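Local coordinates for 2-hydroxyhepta-2,4-diene-1,7-dioate isomerase (Corynebacterium glutamicum, PDB 4DBF), which probably decarboxylates oxaloacetate as a magnesium-dependent lyase of the fumarylacetoacetate hydrolase (FAH) family, and may also act as an isomerase, at residues A49-G54 against K61-E66; E138-I143 against G251-T256. One frame throughout, in Å; residues are numbered along the deposited sequence.

Contact 1: residues A49-G54 against K61-E66; sequences AREIEG and KFTGRE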
loop_
_atom_site.group_PDB
_atom_site.type_symbol
_atom_site.label_atom_id
_atom_site.label_comp_id
_atom_site.label_asym_id
_atom_site.label_seq_id
_atom_site.Cartn_x
_atom_site.Cartn_y
_atom_site.Cartn_z
ATOM N N ALA A 49 -20.156 21.316 -11.060
ATOM C CA ALA A 49 -20.066 19.920 -10.723
ATOM C C ALA A 49 -21.389 19.189 -10.940
ATOM O O ALA A 49 -22.403 19.603 -10.486
ATOM C CB ALA A 49 -19.593 19.737 -9.300
ATOM N N ARG A 50 -21.320 18.087 -11.647
ATOM C CA ARG A 50 -22.463 17.313 -11.982
ATOM C C ARG A 50 -22.315 15.935 -11.390
ATOM O O ARG A 50 -21.467 15.208 -11.772
ATOM C CB ARG A 50 -22.581 17.175 -13.495
ATOM C CG ARG A 50 -22.864 18.434 -14.253
ATOM C CD ARG A 50 -24.047 18.210 -15.189
ATOM N NE ARG A 50 -23.644 18.173 -16.545
ATOM C CZ ARG A 50 -24.305 17.612 -17.545
ATOM N NH1 ARG A 50 -25.449 16.995 -17.381
ATOM N NH2 ARG A 50 -23.794 17.669 -18.735
ATOM N N GLU A 51 -23.170 15.600 -10.449
ATOM C CA GLU A 51 -23.102 14.333 -9.813
ATOM C C GLU A 51 -23.274 13.197 -10.799
ATOM O O GLU A 51 -24.111 13.238 -11.637
ATOM C CB GLU A 51 -24.117 14.226 -8.710
ATOM C CG GLU A 51 -24.181 12.859 -8.113
ATOM C CD GLU A 51 -25.246 12.712 -7.076
ATOM O OE1 GLU A 51 -26.370 13.098 -7.330
ATOM O OE2 GLU A 51 -24.949 12.220 -6.014
ATOM N N ILE A 52 -22.447 12.193 -10.681
ATOM C CA ILE A 52 -22.622 11.013 -11.456
ATOM C C ILE A 52 -23.083 9.847 -10.623
ATOM O O ILE A 52 -22.839 9.765 -9.470
ATOM C CB ILE A 52 -21.393 10.599 -12.270
ATOM C CG1 ILE A 52 -20.215 10.362 -11.382
ATOM C CG2 ILE A 52 -20.996 11.627 -13.299
ATOM C CD1 ILE A 52 -19.104 9.743 -12.150
ATOM N N GLU A 53 -23.761 8.939 -11.294
ATOM C CA GLU A 53 -24.202 7.720 -10.702
ATOM C C GLU A 53 -22.984 6.843 -10.452
ATOM O O GLU A 53 -22.302 6.501 -11.353
ATOM C CB GLU A 53 -25.156 7.050 -11.678
ATOM C CG GLU A 53 -26.380 6.434 -11.070
ATOM C CD GLU A 53 -27.425 6.082 -12.114
ATOM O OE1 GLU A 53 -27.150 5.267 -13.011
ATOM O OE2 GLU A 53 -28.531 6.636 -12.031
ATOM N N GLY A 54 -22.709 6.491 -9.223
ATOM C CA GLY A 54 -21.619 5.573 -8.963
ATOM C C GLY A 54 -20.223 6.105 -9.210
ATOM O O GLY A 54 -19.986 7.223 -8.919
ATOM N N LYS A 61 -23.201 8.032 -15.871
ATOM C CA LYS A 61 -24.518 8.617 -15.972
ATOM C C LYS A 61 -24.811 9.657 -14.886
ATOM O O LYS A 61 -24.610 9.445 -13.725
ATOM C CB LYS A 61 -25.620 7.558 -16.017
ATOM C CG LYS A 61 -26.986 8.193 -16.245
ATOM C CD LYS A 61 -28.177 7.275 -16.017
ATOM C CE LYS A 61 -29.354 8.057 -15.458
ATOM N NZ LYS A 61 -29.267 8.302 -13.994
ATOM N N PHE A 62 -25.316 10.779 -15.332
ATOM C CA PHE A 62 -25.664 11.865 -14.467
ATOM C C PHE A 62 -26.970 11.612 -13.714
ATOM O O PHE A 62 -27.898 11.099 -14.249
ATOM C CB PHE A 62 -25.794 13.122 -15.295
ATOM C CG PHE A 62 -24.540 13.548 -15.960
ATOM C CD1 PHE A 62 -23.430 13.854 -15.225
ATOM C CD2 PHE A 62 -24.489 13.685 -17.320
ATOM C CE1 PHE A 62 -22.282 14.269 -15.828
ATOM C CE2 PHE A 62 -23.341 14.096 -17.948
ATOM C CZ PHE A 62 -22.228 14.377 -17.201
ATOM N N THR A 63 -27.018 12.006 -12.464
ATOM C CA THR A 63 -28.190 11.819 -11.671
ATOM C C THR A 63 -29.106 12.995 -11.787
ATOM O O THR A 63 -30.215 12.940 -11.357
ATOM C CB THR A 63 -27.835 11.811 -10.200
ATOM O OG1 THR A 63 -27.285 13.073 -9.861
ATOM C CG2 THR A 63 -26.920 10.726 -9.889
ATOM N N GLY A 64 -28.601 14.078 -12.322
ATOM C CA GLY A 64 -29.346 15.297 -12.398
ATOM C C GLY A 64 -28.931 16.381 -11.435
ATOM O O GLY A 64 -29.077 17.519 -11.737
ATOM N N ARG A 65 -28.413 16.012 -10.278
ATOM C CA ARG A 65 -27.938 16.998 -9.324
ATOM C C ARG A 65 -26.682 17.693 -9.786
ATOM O O ARG A 65 -25.805 17.077 -10.299
ATOM C CB ARG A 65 -27.674 16.385 -7.967
ATOM C CG ARG A 65 -28.757 15.510 -7.427
ATOM C CD ARG A 65 -28.671 15.426 -5.921
ATOM N NE ARG A 65 -27.587 14.573 -5.515
ATOM C CZ ARG A 65 -27.371 14.173 -4.282
ATOM N NH1 ARG A 65 -28.170 14.551 -3.325
ATOM N NH2 ARG A 65 -26.363 13.402 -4.026
ATOM N N GLU A 66 -26.620 18.984 -9.564
ATOM C CA GLU A 66 -25.443 19.762 -9.858
ATOM C C GLU A 66 -25.261 20.938 -8.912
ATOM O O GLU A 66 -26.167 21.338 -8.249
ATOM C CB GLU A 66 -25.392 20.226 -11.303
ATOM C CG GLU A 66 -26.590 20.997 -11.753
ATOM C CD GLU A 66 -26.848 20.875 -13.235
ATOM O OE1 GLU A 66 -25.888 20.804 -13.997
ATOM O OE2 GLU A 66 -28.012 20.829 -13.623
HETATM O O HOH W 1 -25.896 15.218 -12.371
#
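The carboxylate of Glu51 meets the guanidinium of Arg65 side-on. Arg65 NE bonds to Glu51 OE1 at 2.6 Å, and Arg65 NH2 to Glu51 OE2 at 2.7 Å. The two planes are 24° apart. Thr63 OG1 gives a further hydrogen bond to Glu51 OE1, also 2.7 Å, and reaches it from the opposite face of the carboxylate to Arg65 NE. Glu51 CG lies anti to the backbone N (chi1 174°), and the extended chain carries the carboxylate across to these donors.

Arg50 lays its guanidinium flat over one face of the Phe62 ring, with Arg50 NH1 3.4 Å from Phe62 CD2. The centres are 3.9 Å apart, a cation-pi stack. Ile52 CG2 also touches this ring, at CD1. Lys61 NZ forms a salt bridge to Glu53 OE2 (2.7 Å), coming from above the carboxylate plane.

The backbones behind these groups run antiparallel in the Rv2993c-like N-terminal region, where strand 48-52 also pairs with strand 31-38. The register shifts by two between Arg50 and Ile52, which makes a beta bulge. One water gives hydrogen bonds to Glu51 O and Arg65 O and accepts one from Gly64 N. Thr63 OG1 accepts from Arg65 N in an ST turn, so one hydroxyl both shapes the corner and holds Glu51.

Further out, Asp30 pairs with Arg65 NH1 and Glu38 with Arg50 NH2. Asp30 binds magnesium in a structure of this protein. Arg65, shared between Glu51 and Asp30, probably tempers the negative charge around it and links this hairpin to the edge of that site.

Contact 2: residues E138-I143 against G251-T256; sequences ELAVVI and GDVIAT. With MG (magnesium ion), chain C.
Strands 138-143 and 253-255 run antiparallel at 158°, with Val141 and Ile254 as a hydrogen-bonded pair flanked by the non-hydrogen-bonded pairs Ala140-Ala255 and Val142-Val253. Val141 N to Ile254 O and Ile254 N to Val141 O are both 2.8 Å. The ladder extends past the short strand, where Ile143 N bonds to Asp252 O and Gly251 N to Ile143 O.

At the other end Thr256 grips Leu139 O twice, through its N and its OG1. Thr256 OG1 lies 2.7 Å from Leu139 O, tilted from the carbonyl plane. This hydroxyl sits between its own N and carbonyl carbon (chi1 60°), which turns it back to Leu139. A water bridges it and Leu139 N.

The pair lies in the FAH catalytic domain and leads to its metal site. On one face of the sheet, Ala140 CB meets Val253 CG1 at 4.0 Å. Val141 and Ile254 lie on the other face. The Val141 and Thr256 side chains cross at about a right angle, meeting at their CG2 atoms, and the CD1 atoms of Ile143 and Ile254 touch. Helix 235-243 packs on Val141, Ile254 and Thr256.

Glu138 OE2 binds magnesium at 2.1 Å, and Glu136, Asp167 and three waters complete the shell. Glu138 OE1 does not bind the metal but accepts a hydrogen bond from one of those waters at 2.7 Å. Glu138 OE1 also touches Ala255 CB at 3.4 Å.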
loop_
_atom_site.group_PDB
_atom_site.type_symbol
_atom_site.label_atom_id
_atom_site.label_comp_id
_atom_site.label_asym_id
_atom_site.label_seq_id
_atom_site.Cartn_x
_atom_site.Cartn_y
_atom_site.Cartn_z
ATOM N N GLU A 138 4.248 16.154 -9.377
ATOM C CA GLU A 138 4.310 15.074 -10.321
ATOM C C GLU A 138 3.048 14.862 -11.093
ATOM O O GLU A 138 1.988 15.051 -10.610
ATOM C CB GLU A 138 4.718 13.748 -9.663
ATOM C CG GLU A 138 5.748 13.881 -8.586
ATOM C CD GLU A 138 6.390 12.583 -8.126
ATOM O OE1 GLU A 138 6.196 11.534 -8.660
ATOM O OE2 GLU A 138 7.137 12.643 -7.191
ATOM N N LEU A 139 3.210 14.439 -12.312
ATOM C CA LEU A 139 2.118 13.938 -13.078
ATOM C C LEU A 139 1.690 12.573 -12.548
ATOM O O LEU A 139 2.474 11.710 -12.385
ATOM C CB LEU A 139 2.510 13.824 -14.527
ATOM C CG LEU A 139 1.404 13.353 -15.421
ATOM C CD1 LEU A 139 0.265 14.340 -15.514
ATOM C CD2 LEU A 139 1.974 13.007 -16.775
ATOM N N ALA A 140 0.409 12.441 -12.277
ATOM C CA ALA A 140 -0.160 11.239 -11.710
ATOM C C ALA A 140 -1.064 10.577 -12.707
ATOM O O ALA A 140 -1.801 11.213 -13.355
ATOM C CB ALA A 140 -0.927 11.522 -10.438
ATOM N N VAL A 141 -0.971 9.281 -12.763
ATOM C CA VAL A 141 -1.800 8.501 -13.623
ATOM C C VAL A 141 -2.857 7.781 -12.792
ATOM O O VAL A 141 -2.549 7.158 -11.824
ATOM C CB VAL A 141 -0.998 7.444 -14.358
ATOM C CG1 VAL A 141 -1.893 6.623 -15.213
ATOM C CG2 VAL A 141 0.100 8.059 -15.178
ATOM N N VAL A 142 -4.094 7.859 -13.207
ATOM C CA VAL A 142 -5.102 7.081 -12.547
ATOM C C VAL A 142 -5.540 5.901 -13.408
ATOM O O VAL A 142 -5.966 6.070 -14.512
ATOM C CB VAL A 142 -6.310 7.919 -12.140
ATOM C CG1 VAL A 142 -7.335 7.054 -11.488
ATOM C CG2 VAL A 142 -5.901 9.041 -11.237
ATOM N N ILE A 143 -5.391 4.720 -12.843
ATOM C CA ILE A 143 -5.687 3.460 -13.476
ATOM C C ILE A 143 -7.202 3.250 -13.589
ATOM O O ILE A 143 -7.930 3.535 -12.708
ATOM C CB ILE A 143 -5.015 2.269 -12.758
ATOM C CG1 ILE A 143 -3.504 2.329 -12.855
ATOM C CG2 ILE A 143 -5.442 0.960 -13.372
ATOM C CD1 ILE A 143 -3.005 2.466 -14.250
ATOM N N GLY A 251 -8.645 3.066 -9.968
ATOM C CA GLY A 251 -8.497 3.994 -8.873
ATOM C C GLY A 251 -7.053 4.064 -8.373
ATOM O O GLY A 251 -6.693 5.077 -7.770
ATOM N N ASP A 252 -6.274 3.030 -8.611
ATOM C CA ASP A 252 -4.837 3.031 -8.194
ATOM C C ASP A 252 -4.100 4.222 -8.880
ATOM O O ASP A 252 -4.409 4.602 -10.021
ATOM C CB ASP A 252 -4.120 1.751 -8.596
ATOM C CG ASP A 252 -4.323 0.612 -7.605
ATOM O OD1 ASP A 252 -4.949 0.834 -6.548
ATOM O OD2 ASP A 252 -3.846 -0.473 -7.898
ATOM N N VAL A 253 -3.095 4.787 -8.209
ATOM C CA VAL A 253 -2.515 6.007 -8.723
ATOM C C VAL A 253 -1.016 5.771 -8.964
ATOM O O VAL A 253 -0.360 5.112 -8.122
ATOM C CB VAL A 253 -2.730 7.166 -7.708
ATOM C CG1 VAL A 253 -1.788 8.343 -8.094
ATOM C CG2 VAL A 253 -4.275 7.602 -7.566
ATOM N N ILE A 254 -0.477 6.270 -10.094
ATOM C CA ILE A 254 0.992 6.157 -10.307
ATOM C C ILE A 254 1.560 7.558 -10.280
ATOM O O ILE A 254 1.119 8.418 -11.029
ATOM C CB ILE A 254 1.329 5.441 -11.657
ATOM C CG1 ILE A 254 0.766 4.023 -11.657
ATOM C CG2 ILE A 254 2.903 5.443 -11.942
ATOM C CD1 ILE A 254 0.841 3.404 -13.110
ATOM N N ALA A 255 2.587 7.769 -9.444
ATOM C CA ALA A 255 3.221 9.064 -9.397
ATOM C C ALA A 255 4.487 8.923 -10.275
ATOM O O ALA A 255 5.348 8.098 -9.949
ATOM C CB ALA A 255 3.642 9.360 -7.954
ATOM N N THR A 256 4.534 9.640 -11.389
ATOM C CA THR A 256 5.532 9.357 -12.476
ATOM C C THR A 256 6.901 10.070 -12.297
ATOM O O THR A 256 7.821 9.939 -13.149
ATOM C CB THR A 256 4.930 9.666 -13.885
ATOM O OG1 THR A 256 4.563 11.052 -13.955
ATOM C CG2 THR A 256 3.670 8.795 -14.096
HETATM MG MG MG C . 8.620 11.501 -6.158
HETATM O O HOH W 2 7.812 9.834 -7.270
HETATM O O HOH W 3 6.011 13.490 -13.283
HETATM O O HOH W 4 10.148 10.250 -5.561
HETATM O O HOH W 5 9.904 12.223 -7.573
#

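In the fold
From the N terminus, the chain first runs through strands 22-28 and 31-38. Contact 1 then closes a short loop, with six residues between 49-54 and 61-66, and joins strand 48-52 to 62-63 and 65-68. The chain then passes into the FAH range. Contact 2 opens at 138-143 and closes only at 251-256, across 107 residues that include strand 159-170 and helix 235-243. It joins strand 133-143 to strand 253-255, which also pairs with strand 83-87. The two loops follow in series and neither nest nor cross. The centres of contacts 1 and 2 are about 24 Å apart. Contact 1 is partly exposed at the periphery, whereas contact 2 is buried near the centre of the chain.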